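Local coordinates for protein tRNA dimethylallyltransferase (Bacillus halodurans, PDB 3EXA) that probably transfers a dimethylallyl group from dimethylallyl diphosphate onto adenosine 37 of tRNAs that read codons beginning with uridine, forming N6-dimethylallyladenosine, at residues 95-100 with 106-111; 192-197 with 276-281. All coordinates share one frame; numbering follows the deposited sequence.

Contact 1. Residues 95-100 with 106-111; sequences PFLVGG and NAVIHQ
Leu97 reaches from strand 94-98 toward Val108 and Ile109 on helix 102-110, and it is the single side chain of the strand segment that touches this helix end. Start at its CB, which points at the helix but is still 5.8 Å from Val108 CG1. With CG anti to the backbone N (chi1 -175°), the chain continues straight off the strand, and at CG it forks. CD1 comes no nearer than 5.2 Å to Val108 CG1, so this branch does little here. The other branch does the touching: CD2 lies 4.2 Å from Val108 CG1 and 4.3 Å from Ile109 CG2. The CG-CD2 bond of Leu97 points roughly at Ile109 CG2 (about 154° at CD2), while Val108 CG1 meets CD2 more from the flank. Val108 CG1 and Ile109 CG2 are 4.7 Å apart, and Leu97 CD2 sits across the gap between them.

Val108 points at the strand, and with CG1 anti to its backbone N (chi1 166°) it turns the flank of that methyl to Leu97 CD2; the residue also packs on Phe77 of helix 74-90. Ile109 leaves the helix to one side, offering CG2 to the strand, with Ile109 CG1 3.7 Å above the plane of the His110 ring, toward its rim. That histidine reaches back to Asn106 O through ND1 in a weak, bent hydrogen bond.

The pairing places a helix against the parallel sheet directly after the strand that leads into it, as in other P-loop folds. Everything that meets is an aliphatic methyl at roughly van der Waals distance, and all three residues are buried, consistent with a hydrophobic contact whose dispersion forces set little demand on direction.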
loop_
_atom_site.group_PDB
_atom_site.type_symbol
_atom_site.label_atom_id
_atom_site.label_comp_id
_atom_site.label_asym_id
_atom_site.label_seq_id
_atom_site.Cartn_x
_atom_site.Cartn_y
_atom_site.Cartn_z
ATOM N N PRO A 95 -22.199 15.100 23.559
ATOM C CA PRO A 95 -20.806 14.653 23.618
ATOM C C PRO A 95 -19.788 15.788 23.691
ATOM O O PRO A 95 -19.845 16.750 22.922
ATOM C CB PRO A 95 -20.659 13.829 22.345
ATOM C CG PRO A 95 -21.515 14.582 21.391
ATOM C CD PRO A 95 -22.760 14.855 22.220
ATOM N N PHE A 96 -18.853 15.640 24.624
ATOM C CA PHE A 96 -17.787 16.607 24.877
ATOM C C PHE A 96 -16.396 16.003 24.603
ATOM O O PHE A 96 -16.018 14.998 25.207
ATOM C CB PHE A 96 -17.856 17.059 26.349
ATOM C CG PHE A 96 -18.789 18.221 26.610
ATOM C CD1 PHE A 96 -18.294 19.525 26.665
ATOM C CD2 PHE A 96 -20.148 18.013 26.823
ATOM C CE1 PHE A 96 -19.140 20.612 26.924
ATOM C CE2 PHE A 96 -21.001 19.092 27.084
ATOM C CZ PHE A 96 -20.491 20.398 27.136
ATOM N N LEU A 97 -15.649 16.610 23.685
ATOM C CA LEU A 97 -14.298 16.162 23.375
ATOM C C LEU A 97 -13.397 17.147 24.109
ATOM O O LEU A 97 -13.288 18.322 23.719
ATOM C CB LEU A 97 -14.029 16.215 21.866
ATOM C CG LEU A 97 -12.682 15.671 21.360
ATOM C CD1 LEU A 97 -12.534 14.211 21.712
ATOM C CD2 LEU A 97 -12.600 15.844 19.865
ATOM N N VAL A 98 -12.763 16.653 25.174
ATOM C CA VAL A 98 -11.904 17.468 26.040
ATOM C C VAL A 98 -10.418 17.135 26.046
ATOM O O VAL A 98 -10.029 15.967 26.065
ATOM C CB VAL A 98 -12.406 17.416 27.518
ATOM C CG1 VAL A 98 -11.543 18.318 28.407
ATOM C CG2 VAL A 98 -13.843 17.860 27.582
ATOM N N GLY A 99 -9.605 18.190 26.042
ATOM C CA GLY A 99 -8.163 18.057 26.068
ATOM C C GLY A 99 -7.629 17.367 24.841
ATOM O O GLY A 99 -8.293 17.344 23.803
ATOM N N GLY A 100 -6.422 16.812 24.961
ATOM C CA GLY A 100 -5.804 16.097 23.855
ATOM C C GLY A 100 -4.924 16.928 22.940
ATOM O O GLY A 100 -4.858 18.150 23.058
ATOM N N ASN A 106 -8.420 16.819 15.660
ATOM C CA ASN A 106 -8.699 17.105 14.251
ATOM C C ASN A 106 -9.150 15.881 13.490
ATOM O O ASN A 106 -9.971 15.985 12.587
ATOM C CB ASN A 106 -7.483 17.688 13.549
ATOM C CG ASN A 106 -7.222 19.105 13.955
ATOM O OD1 ASN A 106 -8.017 19.710 14.674
ATOM N ND2 ASN A 106 -6.113 19.656 13.493
ATOM N N ALA A 107 -8.618 14.723 13.853
ATOM C CA ALA A 107 -8.991 13.503 13.169
ATOM C C ALA A 107 -10.455 13.153 13.416
ATOM O O ALA A 107 -11.109 12.572 12.557
ATOM C CB ALA A 107 -8.093 12.366 13.615
ATOM N N VAL A 108 -10.963 13.514 14.591
ATOM C CA VAL A 108 -12.350 13.233 14.958
ATOM C C VAL A 108 -13.323 14.259 14.394
ATOM O O VAL A 108 -14.371 13.906 13.866
ATOM C CB VAL A 108 -12.527 13.220 16.486
ATOM C CG1 VAL A 108 -14.004 13.265 16.843
ATOM C CG2 VAL A 108 -11.866 11.986 17.067
ATOM N N ILE A 109 -12.970 15.533 14.507
ATOM C CA ILE A 109 -13.860 16.569 14.037
ATOM C C ILE A 109 -13.900 16.688 12.528
ATOM O O ILE A 109 -14.752 17.390 11.988
ATOM C CB ILE A 109 -13.497 17.942 14.619
ATOM C CG1 ILE A 109 -12.144 18.404 14.083
ATOM C CG2 ILE A 109 -13.468 17.873 16.123
ATOM C CD1 ILE A 109 -11.822 19.837 14.477
ATOM N N HIS A 110 -12.986 16.010 11.841
ATOM C CA HIS A 110 -12.946 16.071 10.383
ATOM C C HIS A 110 -13.186 14.713 9.741
ATOM O O HIS A 110 -13.315 14.611 8.523
ATOM C CB HIS A 110 -11.600 16.630 9.908
ATOM C CG HIS A 110 -11.420 18.088 10.189
ATOM N ND1 HIS A 110 -10.345 18.583 10.898
ATOM C CD2 HIS A 110 -12.167 19.164 9.844
ATOM C CE1 HIS A 110 -10.437 19.897 10.977
ATOM N NE2 HIS A 110 -11.535 20.277 10.344
ATOM N N GLN A 111 -13.249 13.669 10.558
ATOM C CA GLN A 111 -13.475 12.327 10.033
ATOM C C GLN A 111 -12.478 11.973 8.930
ATOM O O GLN A 111 -12.869 11.448 7.887
ATOM C CB GLN A 111 -14.897 12.207 9.475
ATOM C CG GLN A 111 -15.977 12.170 10.520
ATOM C CD GLN A 111 -15.766 11.059 11.520
ATOM O OE1 GLN A 111 -14.921 11.157 12.415
ATOM N NE2 GLN A 111 -16.527 9.986 11.372
#

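Contact 2. Residues 192-197 with 276-281; sequences LVMIGL and TWFRNK
Met194, modelled as selenomethionine, brings its terminal methyl obliquely against the CD2-CE2 bond of the Phe278 ring. Met194 CE is 3.7 Å from CD2 and 4.1 Å from CE2 of Phe278. Met194 leaves strand 191-198 with CG anti to the backbone N (chi1 -151°) and stays extended to the selenium; the bend comes at chi3, 139°, and swings CE over to the helix end. There the two side chains cross at about a right angle. The selenium of Met194 itself stays back, SE being 5.6 Å from Phe278 CD2, which leaves the carbon tip to make the contact.

From the helix side, Phe278 points toward the strand, and Lys281 comes alongside just after helix 256-279 has ended. Its aliphatic part flanks the same methyl, with Lys281 CD 4.4 Å from Met194 CE, while NZ runs on toward Asn106 of helix 102-110. The turn that brings Lys281 round is closed by its backbone N, which donates to Phe278 O at 2.8 Å.

Around this pair, Met194 also packs on Ala7 and Val9 of the neighbouring strand 4-9, and Phe278 on Val9, Val105 and Trp286. The side chain of Phe278 also lies close to Gly10, in the predicted ATP-binding loop, and the residue belongs to a region thought to interact with substrate tRNA. The contact thus docks the end of a long helix beside strands 4-9 and 191-198 of the parallel sheet, next to the P-loop of a P-loop NTPase-like core.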
loop_
_atom_site.group_PDB
_atom_site.type_symbol
_atom_site.label_atom_id
_atom_site.label_comp_id
_atom_site.label_asym_id
_atom_site.label_seq_id
_atom_site.Cartn_x
_atom_site.Cartn_y
_atom_site.Cartn_z
ATOM N N LEU A 192 -20.441 21.420 15.255
ATOM C CA LEU A 192 -19.385 21.648 16.217
ATOM C C LEU A 192 -19.209 23.071 16.724
ATOM O O LEU A 192 -19.370 24.052 15.992
ATOM C CB LEU A 192 -18.055 21.138 15.646
ATOM C CG LEU A 192 -16.787 21.204 16.521
ATOM C CD1 LEU A 192 -15.813 20.154 16.063
ATOM C CD2 LEU A 192 -16.147 22.586 16.432
ATOM N N VAL A 193 -18.892 23.140 18.015
ATOM C CA VAL A 193 -18.607 24.367 18.732
ATOM C C VAL A 193 -17.290 24.049 19.447
ATOM O O VAL A 193 -17.211 23.146 20.290
ATOM C CB VAL A 193 -19.704 24.712 19.765
ATOM C CG1 VAL A 193 -19.293 25.935 20.573
ATOM C CG2 VAL A 193 -21.020 24.994 19.049
HETATM N N MSE A 194 -16.248 24.775 19.068
HETATM C CA MSE A 194 -14.931 24.573 19.630
HETATM C C MSE A 194 -14.510 25.801 20.430
HETATM O O MSE A 194 -14.493 26.910 19.902
HETATM C CB MSE A 194 -13.944 24.329 18.495
HETATM C CG MSE A 194 -12.768 23.464 18.872
HETATM SE SE MSE A 194 -11.766 22.878 17.322
HETATM C CE MSE A 194 -9.990 23.091 18.048
ATOM N N ILE A 195 -14.182 25.606 21.700
ATOM C CA ILE A 195 -13.750 26.717 22.545
ATOM C C ILE A 195 -12.333 26.446 23.017
ATOM O O ILE A 195 -11.943 25.295 23.187
ATOM C CB ILE A 195 -14.645 26.873 23.797
ATOM C CG1 ILE A 195 -14.626 25.577 24.600
ATOM C CG2 ILE A 195 -16.080 27.238 23.393
ATOM C CD1 ILE A 195 -15.336 25.661 25.915
ATOM N N GLY A 196 -11.557 27.500 23.228
ATOM C CA GLY A 196 -10.195 27.310 23.692
ATOM C C GLY A 196 -9.950 28.081 24.973
ATOM O O GLY A 196 -10.421 29.207 25.120
ATOM N N LEU A 197 -9.232 27.460 25.906
ATOM C CA LEU A 197 -8.893 28.079 27.183
ATOM C C LEU A 197 -7.413 28.465 27.165
ATOM O O LEU A 197 -6.552 27.624 26.896
ATOM C CB LEU A 197 -9.172 27.103 28.329
ATOM C CG LEU A 197 -10.593 26.512 28.320
ATOM C CD1 LEU A 197 -10.820 25.699 29.589
ATOM C CD2 LEU A 197 -11.618 27.632 28.213
ATOM N N THR A 276 -0.123 26.996 20.083
ATOM C CA THR A 276 0.140 27.416 18.721
ATOM C C THR A 276 -0.725 26.623 17.749
ATOM O O THR A 276 -1.348 27.189 16.850
ATOM C CB THR A 276 1.636 27.249 18.374
ATOM O OG1 THR A 276 2.371 28.335 18.957
ATOM C CG2 THR A 276 1.852 27.240 16.866
ATOM N N TRP A 277 -0.792 25.318 17.943
ATOM C CA TRP A 277 -1.599 24.502 17.071
ATOM C C TRP A 277 -3.066 24.907 17.100
ATOM O O TRP A 277 -3.666 25.079 16.048
ATOM C CB TRP A 277 -1.479 23.037 17.451
ATOM C CG TRP A 277 -2.232 22.152 16.532
ATOM C CD1 TRP A 277 -3.014 21.098 16.881
ATOM C CD2 TRP A 277 -2.245 22.213 15.098
ATOM N NE1 TRP A 277 -3.521 20.493 15.757
ATOM C CE2 TRP A 277 -3.074 21.161 14.647
ATOM C CE3 TRP A 277 -1.656 23.065 14.145
ATOM C CZ2 TRP A 277 -3.307 20.918 13.287
ATOM C CZ3 TRP A 277 -1.892 22.825 12.790
ATOM C CH2 TRP A 277 -2.719 21.765 12.377
ATOM N N PHE A 278 -3.657 25.067 18.283
ATOM C CA PHE A 278 -5.067 25.439 18.339
ATOM C C PHE A 278 -5.343 26.874 17.910
ATOM O O PHE A 278 -6.393 27.158 17.334
ATOM C CB PHE A 278 -5.636 25.171 19.735
ATOM C CG PHE A 278 -5.758 23.717 20.047
ATOM C CD1 PHE A 278 -5.121 23.176 21.153
ATOM C CD2 PHE A 278 -6.452 22.870 19.185
ATOM C CE1 PHE A 278 -5.158 21.802 21.394
ATOM C CE2 PHE A 278 -6.498 21.492 19.412
ATOM C CZ PHE A 278 -5.849 20.955 20.520
ATOM N N ARG A 279 -4.399 27.769 18.189
ATOM C CA ARG A 279 -4.532 29.167 17.799
ATOM C C ARG A 279 -4.586 29.233 16.282
ATOM O O ARG A 279 -5.142 30.168 15.701
ATOM C CB ARG A 279 -3.335 29.991 18.291
ATOM C CG ARG A 279 -3.463 30.513 19.706
ATOM C CD ARG A 279 -4.610 31.507 19.794
ATOM N NE ARG A 279 -4.728 32.135 21.110
ATOM C CZ ARG A 279 -5.569 33.129 21.384
ATOM N NH1 ARG A 279 -6.362 33.610 20.432
ATOM N NH2 ARG A 279 -5.617 33.645 22.602
ATOM N N ASN A 280 -4.005 28.224 15.645
ATOM C CA ASN A 280 -3.966 28.155 14.191
ATOM C C ASN A 280 -5.227 27.514 13.628
ATOM O O ASN A 280 -5.384 27.416 12.412
ATOM C CB ASN A 280 -2.743 27.353 13.742
ATOM C CG ASN A 280 -2.132 27.892 12.469
ATOM O OD1 ASN A 280 -1.306 27.240 11.838
ATOM N ND2 ASN A 280 -2.529 29.102 12.093
ATOM N N LYS A 281 -6.125 27.067 14.503
ATOM C CA LYS A 281 -7.371 26.453 14.038
ATOM C C LYS A 281 -8.506 27.481 14.009
ATOM O O LYS A 281 -8.841 28.069 15.029
ATOM C CB LYS A 281 -7.761 25.277 14.942
ATOM C CG LYS A 281 -6.779 24.117 14.916
ATOM C CD LYS A 281 -7.454 22.836 14.473
ATOM C CE LYS A 281 -8.009 22.962 13.061
ATOM N NZ LYS A 281 -8.751 21.735 12.643
#

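In the fold
Coming from the N terminus, the chain lays down strand 4-9 and the P-loop, then reaches strand 94-98. Contact 1 closes the first loop, a short one of five intervening residues, by folding helix 102-110 back on its own strand. Contact 2 opens only later, at strand 191-198, and closes a much larger, mostly helical excursion of 78 residues. The two are in series, neither nested nor crossed. Strand 4-9 separates their strands in the sheet. They meet where helix 102-110 abuts 276-281: Lys281 NZ lies 3.0 Å from Asn106 OD1, a probable though weak hydrogen bond, and Ile109 packs on Leu192.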